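Local atomic coordinates of SusD superfamily protein (Bacteroides vulgatus ATCC 8482, PDB entry 3JQ0), a protein that probably binds nutrient glycans at the outer membrane, as in other members of the SusD family, although its own ligand is unknown. Residues E384-V389 against I406-D411. Numbering follows the deposited sequence.
Sequences EEINAV and IAYPND
Asn387 and Tyr408 tie a helix to a loop within the largely helical RagB/SusD region through a side-chain amide that pairs with both polar backbone atoms of one residue, while Ile386 packs on the tyrosine ring beside it. The helix is 383-394, and the loop follows the short helix 403-406, from which Ala407 is the first residue to depart. Asn387 OD1 accepts the N-H of Tyr408 at 2.8 Å on a lone pair in its carbonyl plane, and Asn387 ND2 gives a hydrogen to Tyr408 O at 3.1 Å, nearly straight at 165°. Asparagine suits the place because one flat group carries both acceptor and donor; the two bonds fix its rotation and satisfy a peptide N-H and C=O that lie outside regular structure. Ala407, with its small methyl, fits close to the amide, CB lying 3.8 Å from Asn387 OD1.

Tyr408 holds CG anti to its backbone N (chi1 180°), which sets one ring face against Ile386 while the hydroxyl end leads away from residues 384-389. Branched Ile386 can use two methyls: CD1 sits over the middle of that face, 3.9 Å from the Tyr408 ring centroid and 6° off its normal, a CH-pi contact, and CG2 meets Tyr408 CB. Pro409, after a cis peptide bond, lays its CB over the opposite face; tyrosine thus offers a flat surface to each aliphatic group. Around this joint, helix 430-441 adds Ala430 and Ala433 against Tyr408 and Ile434 against Ile386, while Phe399 of helix 396-401 packs on Asn387 and Ala407.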
# COMPACT_ATOMS: atom_id res chain seq x y z
N GLU A 384 15.83 15.03 -7.95
CA GLU A 384 14.65 15.92 -7.94
C GLU A 384 13.46 15.26 -7.28
O GLU A 384 12.72 15.87 -6.53
CB GLU A 384 14.23 16.34 -9.35
CG GLU A 384 13.21 17.52 -9.36
CD GLU A 384 12.64 17.75 -10.75
OE1 GLU A 384 13.42 17.77 -11.75
OE2 GLU A 384 11.39 17.86 -10.87
N GLU A 385 13.21 14.02 -7.65
CA GLU A 385 12.09 13.27 -7.14
C GLU A 385 12.21 13.01 -5.64
O GLU A 385 11.27 13.25 -4.86
CB GLU A 385 11.94 11.93 -7.87
CG GLU A 385 11.51 11.99 -9.29
CD GLU A 385 12.61 12.35 -10.28
OE1 GLU A 385 13.79 12.27 -9.92
OE2 GLU A 385 12.26 12.64 -11.43
N ILE A 386 13.38 12.58 -5.21
CA ILE A 386 13.60 12.31 -3.80
C ILE A 386 13.41 13.59 -2.99
O ILE A 386 12.75 13.61 -1.96
CB ILE A 386 14.98 11.66 -3.52
CG1 ILE A 386 15.10 10.32 -4.26
CG2 ILE A 386 15.22 11.53 -2.04
CD1 ILE A 386 16.49 9.71 -4.23
N ASN A 387 14.04 14.68 -3.45
CA ASN A 387 13.97 15.93 -2.70
C ASN A 387 12.61 16.60 -2.77
O ASN A 387 12.29 17.33 -1.84
CB ASN A 387 15.12 16.88 -3.07
CG ASN A 387 16.39 16.47 -2.42
OD1 ASN A 387 16.39 15.85 -1.37
ND2 ASN A 387 17.55 16.81 -3.02
N ALA A 388 11.79 16.36 -3.80
CA ALA A 388 10.43 16.91 -3.80
C ALA A 388 9.66 16.26 -2.62
O ALA A 388 8.94 16.95 -1.91
CB ALA A 388 9.74 16.60 -5.14
N VAL A 389 9.79 14.96 -2.45
CA VAL A 389 9.15 14.23 -1.38
C VAL A 389 9.69 14.68 -0.01
O VAL A 389 8.93 14.93 0.95
CB VAL A 389 9.18 12.74 -1.59
CG1 VAL A 389 8.58 12.00 -0.40
CG2 VAL A 389 8.45 12.37 -2.86
N ILE A 406 19.71 17.00 5.54
CA ILE A 406 18.59 16.13 5.25
C ILE A 406 18.15 16.10 3.80
O ILE A 406 17.36 15.22 3.43
CB ILE A 406 17.40 16.33 6.25
CG1 ILE A 406 16.96 17.76 6.41
CG2 ILE A 406 17.74 15.67 7.60
CD1 ILE A 406 16.42 18.41 5.23
N ALA A 407 18.64 16.99 2.92
CA ALA A 407 18.36 16.84 1.50
C ALA A 407 19.20 15.68 0.97
O ALA A 407 20.28 15.40 1.46
CB ALA A 407 18.67 18.10 0.70
N TYR A 408 18.68 14.99 -0.04
CA TYR A 408 19.47 13.97 -0.73
C TYR A 408 20.60 14.67 -1.47
O TYR A 408 20.34 15.66 -2.15
CB TYR A 408 18.56 13.22 -1.72
CG TYR A 408 19.27 12.15 -2.52
CD1 TYR A 408 19.53 10.91 -1.94
CD2 TYR A 408 19.71 12.37 -3.81
CE1 TYR A 408 20.22 9.93 -2.65
CE2 TYR A 408 20.40 11.40 -4.51
CZ TYR A 408 20.67 10.18 -3.92
OH TYR A 408 21.35 9.21 -4.58
N PRO A 409 21.85 14.15 -1.40
CA PRO A 409 22.28 12.86 -0.86
C PRO A 409 23.04 13.00 0.48
O PRO A 409 24.02 12.29 0.74
CB PRO A 409 23.24 12.36 -1.93
CG PRO A 409 24.00 13.62 -2.30
CD PRO A 409 22.92 14.71 -2.26
N ASN A 410 22.55 13.89 1.36
CA ASN A 410 23.27 14.28 2.55
C ASN A 410 22.73 13.73 3.86
O ASN A 410 23.27 14.01 4.91
CB ASN A 410 23.29 15.83 2.64
CG ASN A 410 23.82 16.46 1.40
OD1 ASN A 410 24.78 15.96 0.80
ND2 ASN A 410 23.19 17.54 0.98
N ASP A 411 21.68 12.92 3.79
CA ASP A 411 21.04 12.35 4.97
C ASP A 411 21.83 11.13 5.43
O ASP A 411 21.49 9.98 5.07
CB ASP A 411 19.56 12.10 4.74
CG ASP A 411 18.82 11.54 5.93
OD1 ASP A 411 19.42 11.32 6.99
OD2 ASP A 411 17.60 11.27 5.72